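Local coordinates for xylose isomerase-like TIM barrel domain-containing protein (Thermus thermophilus, PDB 3AYV) that is of uncertain function but binds several zinc ions in a TIM barrel and is probably involved in protection against oxidative stress, at residues V54-W59 against D91-H96; L134-H139 against G158-A163. All blocks are in the same frame, centred on the assembly; numbering follows the deposited sequence.

Contact 1 (V54-W59 against D91-H96); sequences VHLPFW and DRAVFH. With ZN (zinc ion), chain E.
Val54 and Ala93 face each other as neighbours in two parallel strands, with His55 beside Val94 one step on. The touching parts run only 12° apart, and three backbone bonds lace them: Val54 N to Arg92 O, Val94 N back to Val54 O, and Leu56 N to Val94 O at 2.8 Å. On the outer face, turned toward helix 68-87, Val54 CG2 rests 3.6 Å from Ala93 CB, and Leu56 CD1 lies across the same methyl and Phe95 CB. This is the beta-alpha-beta crossover of strand 52-55, helix 68-87 and strand 92-96, one of the beta-alpha-beta units that build the TIM barrel. The inner face carries His55 and Val94, and beyond the strand bonds the two segments converge on a zinc ion. His55 gives it NE2 at 2.3 Å and His96 gives NE2 at 2.4 Å, the two side chains crossing at about a right angle; Glu136 and two waters complete the shell. With CG anti to the backbone N (chi1 -162°), the His55 ring reaches the metal over Val94, while its ND1 donates to Leu56 O at 2.8 Å, in the ring plane and on a lone pair. That second-shell bond fixes the rotation of the ring and commits NE2 to the zinc. His96 is backed by Phe58, whose CB sits over one face of the imidazole and whose CD1 comes within 3.5 Å of His96 CE1, the planes inclined at 38°. An alanine in place of Phe58 would keep the CB contact but is likely to leave that face of His96 without its aromatic backing and its ring less firmly held. A water accepts from His96 N and donates to Pro57 O, linking the loop after His55 to His96.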
ATOM      1  N   VAL A  54      -5.245   4.100   4.787  1.00 13.42           N
ATOM      2  CA  VAL A  54      -5.387   4.819   3.514  1.00 11.85           C
ATOM      3  C   VAL A  54      -4.223   4.488   2.596  1.00 12.25           C
ATOM      4  O   VAL A  54      -3.141   4.123   3.055  1.00 11.62           O
ATOM      5  CB  VAL A  54      -5.453   6.370   3.654  1.00 12.72           C
ATOM      6  CG1 VAL A  54      -6.596   6.814   4.578  1.00 12.22           C
ATOM      7  CG2 VAL A  54      -4.118   6.911   4.138  1.00 13.76           C
ATOM      8  N   HIS A  55      -4.472   4.611   1.292  1.00 11.12           N
ATOM      9  CA  HIS A  55      -3.375   4.633   0.307  1.00 11.84           C
ATOM     10  C   HIS A  55      -3.190   6.076  -0.113  1.00 11.69           C
ATOM     11  O   HIS A  55      -4.117   6.715  -0.619  1.00 11.83           O
ATOM     12  CB  HIS A  55      -3.729   3.769  -0.908  1.00 12.48           C
ATOM     13  CG  HIS A  55      -2.537   3.404  -1.731  1.00 13.26           C
ATOM     14  ND1 HIS A  55      -1.676   4.349  -2.263  1.00 15.58           N
ATOM     15  CD2 HIS A  55      -2.035   2.197  -2.080  1.00 17.48           C
ATOM     16  CE1 HIS A  55      -0.701   3.730  -2.912  1.00 16.25           C
ATOM     17  NE2 HIS A  55      -0.904   2.428  -2.827  1.00 17.53           N
ATOM     18  N   LEU A  56      -1.998   6.624   0.149  1.00 11.37           N
ATOM     19  CA  LEU A  56      -1.678   7.990  -0.194  1.00  9.99           C
ATOM     20  C   LEU A  56      -1.580   8.132  -1.710  1.00 10.86           C
ATOM     21  O   LEU A  56      -1.470   7.133  -2.406  1.00 11.05           O
ATOM     22  CB  LEU A  56      -0.381   8.427   0.495  1.00  9.25           C
ATOM     23  CG  LEU A  56      -0.455   8.426   2.025  1.00 10.59           C
ATOM     24  CD1 LEU A  56       0.902   8.653   2.617  1.00 12.19           C
ATOM     25  CD2 LEU A  56      -1.423   9.552   2.507  1.00  9.93           C
ATOM     26  N   PRO A  57      -1.726   9.358  -2.224  1.00 11.51           N
ATOM     27  CA  PRO A  57      -1.581   9.554  -3.683  1.00 11.18           C
ATOM     28  C   PRO A  57      -0.240   9.009  -4.180  1.00 11.12           C
ATOM     29  O   PRO A  57       0.747   8.989  -3.404  1.00 11.54           O
ATOM     30  CB  PRO A  57      -1.616  11.084  -3.820  1.00 10.00           C
ATOM     31  CG  PRO A  57      -2.521  11.513  -2.629  1.00 12.68           C
ATOM     32  CD  PRO A  57      -2.048  10.624  -1.529  1.00 11.16           C
ATOM     33  N   PHE A  58      -0.194   8.575  -5.448  1.00 11.57           N
ATOM     34  CA  PHE A  58       1.054   8.071  -6.011  1.00 12.24           C
ATOM     35  C   PHE A  58       1.225   8.323  -7.514  1.00 11.56           C
ATOM     36  O   PHE A  58       2.359   8.317  -7.996  1.00 10.47           O
ATOM     37  CB  PHE A  58       1.204   6.566  -5.760  1.00 11.79           C
ATOM     38  CG  PHE A  58       0.187   5.734  -6.485  1.00 14.98           C
ATOM     39  CD1 PHE A  58       0.480   5.183  -7.746  1.00 16.02           C
ATOM     40  CD2 PHE A  58      -1.070   5.500  -5.919  1.00 19.16           C
ATOM     41  CE1 PHE A  58      -0.460   4.426  -8.422  1.00 19.46           C
ATOM     42  CE2 PHE A  58      -2.037   4.732  -6.591  1.00 20.27           C
ATOM     43  CZ  PHE A  58      -1.732   4.195  -7.840  1.00 20.23           C
ATOM     44  N   TRP A  59       0.120   8.445  -8.249  1.00 11.74           N
ATOM     45  CA  TRP A  59       0.245   8.539  -9.710  1.00 12.40           C
ATOM     46  C   TRP A  59       1.113   9.732 -10.092  1.00 11.67           C
ATOM     47  O   TRP A  59       0.821  10.862  -9.703  1.00 10.90           O
ATOM     48  CB  TRP A  59      -1.125   8.638 -10.393  1.00 13.40           C
ATOM     49  CG  TRP A  59      -1.835   7.332 -10.548  1.00 15.89           C
ATOM     50  CD1 TRP A  59      -3.023   6.979  -9.972  1.00 17.26           C
ATOM     51  CD2 TRP A  59      -1.419   6.209 -11.343  1.00 18.51           C
ATOM     52  NE1 TRP A  59      -3.380   5.710 -10.368  1.00 18.57           N
ATOM     53  CE2 TRP A  59      -2.399   5.205 -11.188  1.00 19.95           C
ATOM     54  CE3 TRP A  59      -0.292   5.941 -12.141  1.00 18.98           C
ATOM     55  CZ2 TRP A  59      -2.310   3.952 -11.829  1.00 22.35           C
ATOM     56  CZ3 TRP A  59      -0.198   4.685 -12.779  1.00 23.08           C
ATOM     57  CH2 TRP A  59      -1.204   3.714 -12.613  1.00 21.44           C
ATOM     58  N   ASP A  91      -5.263   4.002  10.821  1.00 15.40           N
ATOM     59  CA  ASP A  91      -4.152   3.484  11.615  1.00 16.16           C
ATOM     60  C   ASP A  91      -2.841   3.545  10.829  1.00 15.41           C
ATOM     61  O   ASP A  91      -1.783   3.817  11.402  1.00 13.89           O
ATOM     62  CB  ASP A  91      -4.426   2.085  12.210  1.00 16.70           C
ATOM     63  CG  ASP A  91      -4.674   0.986  11.143  1.00 19.96           C
ATOM     64  OD1 ASP A  91      -4.735   1.259   9.915  1.00 19.96           O
ATOM     65  OD2 ASP A  91      -4.797  -0.188  11.563  1.00 22.08           O
ATOM     66  N   ARG A  92      -2.951   3.357   9.510  1.00 14.84           N
ATOM     67  CA  ARG A  92      -1.763   3.268   8.635  1.00 13.64           C
ATOM     68  C   ARG A  92      -1.997   4.036   7.339  1.00 13.14           C
ATOM     69  O   ARG A  92      -3.152   4.218   6.910  1.00 12.45           O
ATOM     70  CB  ARG A  92      -1.503   1.794   8.293  1.00 13.63           C
ATOM     71  CG  ARG A  92      -1.111   0.946   9.486  1.00 15.09           C
ATOM     72  CD  ARG A  92      -1.442  -0.534   9.304  1.00 19.30           C
ATOM     73  NE  ARG A  92      -0.872  -1.282  10.428  1.00 20.10           N
ATOM     74  CZ  ARG A  92      -0.391  -2.519  10.366  1.00 23.15           C
ATOM     75  NH1 ARG A  92      -0.381  -3.188   9.225  1.00 19.71           N
ATOM     76  NH2 ARG A  92       0.105  -3.082  11.469  1.00 23.33           N
ATOM     77  N   ALA A  93      -0.897   4.477   6.704  1.00 12.76           N
ATOM     78  CA  ALA A  93      -0.978   5.155   5.402  1.00 12.42           C
ATOM     79  C   ALA A  93       0.112   4.560   4.546  1.00 12.11           C
ATOM     80  O   ALA A  93       1.286   4.486   4.974  1.00 12.85           O
ATOM     81  CB  ALA A  93      -0.781   6.689   5.533  1.00 11.62           C
ATOM     82  N   VAL A  94      -0.258   4.151   3.338  1.00 12.00           N
ATOM     83  CA  VAL A  94       0.674   3.424   2.464  1.00 11.25           C
ATOM     84  C   VAL A  94       1.064   4.342   1.315  1.00 10.68           C
ATOM     85  O   VAL A  94       0.219   5.089   0.799  1.00 11.54           O
ATOM     86  CB  VAL A  94      -0.007   2.164   1.871  1.00 11.88           C
ATOM     87  CG1 VAL A  94       0.955   1.423   0.934  1.00 13.96           C
ATOM     88  CG2 VAL A  94      -0.472   1.211   3.002  1.00 12.30           C
ATOM     89  N   PHE A  95       2.335   4.268   0.891  1.00  9.96           N
ATOM     90  CA  PHE A  95       2.802   5.117  -0.206  1.00 10.75           C
ATOM     91  C   PHE A  95       3.867   4.348  -0.998  1.00 10.20           C
ATOM     92  O   PHE A  95       4.415   3.326  -0.526  1.00 10.30           O
ATOM     93  CB  PHE A  95       3.331   6.477   0.319  1.00 11.20           C
ATOM     94  CG  PHE A  95       4.686   6.376   0.969  1.00 12.64           C
ATOM     95  CD1 PHE A  95       4.801   5.941   2.289  1.00 14.46           C
ATOM     96  CD2 PHE A  95       5.848   6.701   0.260  1.00 14.36           C
ATOM     97  CE1 PHE A  95       6.047   5.804   2.890  1.00 13.91           C
ATOM     98  CE2 PHE A  95       7.117   6.576   0.856  1.00 13.70           C
ATOM     99  CZ  PHE A  95       7.212   6.128   2.179  1.00 15.39           C
ATOM    100  N   HIS A  96       4.119   4.799  -2.228  1.00 10.49           N
ATOM    101  CA  HIS A  96       5.142   4.185  -3.085  1.00 10.86           C
ATOM    102  C   HIS A  96       6.435   4.984  -3.028  1.00 10.34           C
ATOM    103  O   HIS A  96       6.405   6.166  -2.683  1.00 10.88           O
ATOM    104  CB  HIS A  96       4.682   4.245  -4.555  1.00 10.65           C
ATOM    105  CG  HIS A  96       3.511   3.371  -4.861  1.00 13.99           C
ATOM    106  ND1 HIS A  96       3.022   3.229  -6.144  1.00 16.52           N
ATOM    107  CD2 HIS A  96       2.746   2.577  -4.079  1.00 17.66           C
ATOM    108  CE1 HIS A  96       1.988   2.405  -6.132  1.00 17.17           C
ATOM    109  NE2 HIS A  96       1.793   2.006  -4.892  1.00 18.45           N
TER
HETATM  110 ZN    ZN E 255       0.102   0.656  -3.880  1.00 67.65          ZN
HETATM  111  O   HOH W   1       3.166   7.495  -3.150  1.00 11.84           O
HETATM  112  O   HOH W   2      -1.575  -0.612  -3.942  1.00 27.13           O
HETATM  113  O   HOH W   3      -0.835   0.821  -6.148  1.00 30.78           O

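Contact 2 (L134-H139 against G158-A163); sequences LLENSH and GFCFDA. With ZN (zinc ion), chain F; ZN (zinc ion), chain E.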
ATOM      1  N   LEU A 134       3.787   3.476   5.842  1.00 11.28           N
ATOM      2  CA  LEU A 134       4.261   2.214   5.272  1.00 11.15           C
ATOM      3  C   LEU A 134       4.674   2.436   3.837  1.00 10.59           C
ATOM      4  O   LEU A 134       3.901   2.949   3.047  1.00 11.30           O
ATOM      5  CB  LEU A 134       3.172   1.130   5.290  1.00 11.82           C
ATOM      6  CG  LEU A 134       2.527   0.863   6.650  1.00 11.57           C
ATOM      7  CD1 LEU A 134       1.263   0.041   6.458  1.00 15.78           C
ATOM      8  CD2 LEU A 134       3.547   0.138   7.540  1.00 11.31           C
ATOM      9  N   LEU A 135       5.885   2.010   3.511  1.00 10.57           N
ATOM     10  CA  LEU A 135       6.366   2.045   2.126  1.00 10.58           C
ATOM     11  C   LEU A 135       6.082   0.722   1.432  1.00 10.77           C
ATOM     12  O   LEU A 135       6.443  -0.345   1.938  1.00 10.88           O
ATOM     13  CB  LEU A 135       7.890   2.334   2.147  1.00 12.27           C
ATOM     14  CG  LEU A 135       8.702   2.303   0.841  1.00 13.69           C
ATOM     15  CD1 LEU A 135       8.067   3.244  -0.182  1.00 15.38           C
ATOM     16  CD2 LEU A 135      10.116   2.704   1.173  1.00 13.79           C
ATOM     17  N   GLU A 136       5.447   0.795   0.253  1.00 10.68           N
ATOM     18  CA  GLU A 136       5.052  -0.400  -0.518  1.00 11.82           C
ATOM     19  C   GLU A 136       6.025  -0.586  -1.688  1.00 11.58           C
ATOM     20  O   GLU A 136       6.455   0.414  -2.282  1.00 11.97           O
ATOM     21  CB  GLU A 136       3.630  -0.179  -1.043  1.00 12.28           C
ATOM     22  CG  GLU A 136       3.092  -1.275  -1.892  1.00 14.76           C
ATOM     23  CD  GLU A 136       1.852  -0.865  -2.668  1.00 19.01           C
ATOM     24  OE1 GLU A 136       1.226   0.164  -2.380  1.00 18.40           O
ATOM     25  OE2 GLU A 136       1.486  -1.596  -3.584  1.00 24.83           O
ATOM     26  N   ASN A 137       6.409  -1.835  -1.999  1.00 11.17           N
ATOM     27  CA  ASN A 137       7.238  -2.049  -3.196  1.00 10.17           C
ATOM     28  C   ASN A 137       6.368  -1.832  -4.441  1.00 10.46           C
ATOM     29  O   ASN A 137       5.192  -2.225  -4.466  1.00  9.71           O
ATOM     30  CB  ASN A 137       7.860  -3.459  -3.232  1.00  9.83           C
ATOM     31  CG  ASN A 137       6.811  -4.580  -3.182  1.00 11.18           C
ATOM     32  OD1 ASN A 137       6.080  -4.707  -2.201  1.00 10.73           O
ATOM     33  ND2 ASN A 137       6.731  -5.389  -4.260  1.00 10.11           N
ATOM     34  N   SER A 138       6.979  -1.242  -5.466  1.00 10.24           N
ATOM     35  CA  SER A 138       6.332  -0.998  -6.742  1.00 10.69           C
ATOM     36  C   SER A 138       7.248  -1.495  -7.866  1.00 10.42           C
ATOM     37  O   SER A 138       7.182  -2.676  -8.222  1.00 11.45           O
ATOM     38  CB  SER A 138       5.933   0.484  -6.877  1.00 11.08           C
ATOM     39  OG  SER A 138       7.051   1.355  -6.708  1.00 12.65           O
ATOM     40  N   HIS A 139       8.178  -0.656  -8.318  1.00  9.91           N
ATOM     41  CA  HIS A 139       9.049  -0.964  -9.437  1.00 10.19           C
ATOM     42  C   HIS A 139      10.492  -1.256  -9.063  1.00 11.10           C
ATOM     43  O   HIS A 139      11.314  -1.416  -9.962  1.00 11.68           O
ATOM     44  CB  HIS A 139       9.001   0.180 -10.490  1.00  9.76           C
ATOM     45  CG  HIS A 139       7.635   0.381 -11.056  1.00 10.59           C
ATOM     46  ND1 HIS A 139       7.144  -0.380 -12.094  1.00 12.23           N
ATOM     47  CD2 HIS A 139       6.625   1.205 -10.678  1.00 13.02           C
ATOM     48  CE1 HIS A 139       5.898  -0.016 -12.352  1.00 13.04           C
ATOM     49  NE2 HIS A 139       5.559   0.944 -11.503  1.00 13.75           N
ATOM     50  N   GLY A 158       7.416   1.536   8.178  1.00 14.42           N
ATOM     51  CA  GLY A 158       7.154   0.119   7.972  1.00 13.45           C
ATOM     52  C   GLY A 158       7.153  -0.214   6.482  1.00 13.00           C
ATOM     53  O   GLY A 158       7.293   0.683   5.643  1.00 12.67           O
ATOM     54  N   PHE A 159       6.960  -1.501   6.184  1.00 13.01           N
ATOM     55  CA  PHE A 159       6.965  -2.036   4.828  1.00 13.30           C
ATOM     56  C   PHE A 159       5.633  -2.739   4.514  1.00 13.34           C
ATOM     57  O   PHE A 159       5.106  -3.500   5.340  1.00 13.79           O
ATOM     58  CB  PHE A 159       8.143  -3.005   4.663  1.00 13.20           C
ATOM     59  CG  PHE A 159       8.176  -3.702   3.315  1.00 13.75           C
ATOM     60  CD1 PHE A 159       8.190  -2.957   2.133  1.00 12.45           C
ATOM     61  CD2 PHE A 159       8.172  -5.101   3.234  1.00 11.67           C
ATOM     62  CE1 PHE A 159       8.189  -3.589   0.870  1.00 14.80           C
ATOM     63  CE2 PHE A 159       8.205  -5.745   1.984  1.00 12.83           C
ATOM     64  CZ  PHE A 159       8.207  -4.982   0.801  1.00 12.59           C
ATOM     65  N   CYS A 160       5.076  -2.438   3.341  1.00 12.93           N
ATOM     66  CA  CYS A 160       3.899  -3.115   2.817  1.00 12.39           C
ATOM     67  C   CYS A 160       4.346  -3.930   1.598  1.00 13.03           C
ATOM     68  O   CYS A 160       4.866  -3.362   0.631  1.00 12.71           O
ATOM     69  CB  CYS A 160       2.840  -2.077   2.406  1.00 12.71           C
ATOM     70  SG  CYS A 160       1.422  -2.852   1.534  1.00 13.56           S
ATOM     71  N   PHE A 161       4.143  -5.247   1.634  1.00 12.05           N
ATOM     72  CA  PHE A 161       4.557  -6.105   0.533  1.00 12.29           C
ATOM     73  C   PHE A 161       3.388  -6.357  -0.405  1.00 12.89           C
ATOM     74  O   PHE A 161       2.331  -6.855   0.010  1.00 13.77           O
ATOM     75  CB  PHE A 161       5.095  -7.454   1.042  1.00 13.13           C
ATOM     76  CG  PHE A 161       5.465  -8.449  -0.056  1.00 12.10           C
ATOM     77  CD1 PHE A 161       6.219  -8.066  -1.166  1.00 12.50           C
ATOM     78  CD2 PHE A 161       5.044  -9.784   0.035  1.00 13.55           C
ATOM     79  CE1 PHE A 161       6.551  -9.000  -2.150  1.00 12.34           C
ATOM     80  CE2 PHE A 161       5.390 -10.724  -0.920  1.00 13.29           C
ATOM     81  CZ  PHE A 161       6.143 -10.333  -2.030  1.00 13.05           C
ATOM     82  N   ASP A 162       3.624  -6.053  -1.678  1.00 12.68           N
ATOM     83  CA  ASP A 162       2.720  -6.387  -2.745  1.00 12.73           C
ATOM     84  C   ASP A 162       3.390  -7.399  -3.645  1.00 12.33           C
ATOM     85  O   ASP A 162       4.286  -7.039  -4.409  1.00 12.81           O
ATOM     86  CB  ASP A 162       2.375  -5.128  -3.542  1.00 13.30           C
ATOM     87  CG  ASP A 162       1.276  -5.382  -4.568  1.00 14.92           C
ATOM     88  OD1 ASP A 162       1.393  -6.288  -5.409  1.00 14.06           O
ATOM     89  OD2 ASP A 162       0.269  -4.684  -4.520  1.00 16.58           O
ATOM     90  N   ALA A 163       2.966  -8.659  -3.568  1.00 11.18           N
ATOM     91  CA  ALA A 163       3.658  -9.743  -4.288  1.00 11.35           C
ATOM     92  C   ALA A 163       3.532  -9.637  -5.809  1.00 10.86           C
ATOM     93  O   ALA A 163       4.453 -10.004  -6.531  1.00 10.95           O
ATOM     94  CB  ALA A 163       3.170 -11.136  -3.796  1.00 11.82           C
TER
HETATM   95 ZN    ZN F 256      -0.265  -2.768  -3.785  1.00 71.78          ZN
HETATM   96 ZN    ZN E 255       0.102   0.656  -3.880  1.00 67.65          ZN
HETATM   97  O   HOH W   2      -1.575  -0.612  -3.942  1.00 27.13           O
HETATM   98  O   HOH W   3      -0.835   0.821  -6.148  1.00 30.78           O
HETATM   99  O   HOH W   4      -1.456  -2.567  -5.883  1.00 20.80           O
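Glu136 and Asp162 meet at a zinc ion because both side chains leave their strands with CG anti to the backbone N (chi1 178° and -172°); the glutamate then continues extended, its carboxylate well clear of the backbone. Glu136 OE2 and Asp162 OD2 each bind this zinc at 2.1 Å, and the two oxygens stand 3.4 Å apart, held close by the shared metal. The other branch, Glu136 OE1, binds a second zinc at 1.9 Å, the one shared with His55 and His96, so one carboxylate bridges the pair and a shared water spans them too. Asn137 is turned differently, with CG between its backbone N and carbonyl carbon (chi1 58°), which swings the amide over to the neighbouring strand. There it grips Asp162 twice: Asp162 N donates to Asn137 OD1 at 2.8 Å, almost straight and on an in-plane lone pair, and Asn137 ND2 donates to Asp162 O at 3.0 Å. These paired bonds carry the pairing past the end of the regular ladder and position the backbone of a metal ligand. Earlier in the strands, Leu135 N bonds to Gly158 O and Cys160 N to Leu135 O, whereas Asn137 N to Cys160 O is weak. Leu134 CD2 lies 3.6 Å from Gly158 CA, packed directly on the glycine backbone. Phe159 CD1 closes to 3.1 Å of Leu135 O, and the edge of Phe161 meets Asn137 OD1. Asp162 is also the N-cap of helix 163-169, its OD1 accepting from His165 N while OD2 holds the metal. The segments belong to the beta-alpha-beta unit of strand 132-136, helix 147-153 and strand 158-162, flanked in the barrel by strands 92-96 and 185-188.

In the fold
Contacts 1 and 2 are adjacent pairs of strands in the eight-stranded barrel, their centres about 10 Å apart and joined where strand 92-96 lies against strand 132-136. Probable backbone hydrogen bonds of 2.8 Å run there from Leu134 N to Ala93 O and from Glu136 N to Phe95 O. At the C-terminal ends of the strands the histidines of contact 1 and Glu136 of contact 2 share a zinc ion, with Glu136 OE1 3.2 Å from His96 NE2. His187 and Glu223, from strand 185-188 and just after strand 219-222, complete the protein ligands of the zinc held by Glu136 OE2 and Asp162 OD2. The cluster is consistent with the zinc sites of the AP endonuclease family to which the sequence is assigned.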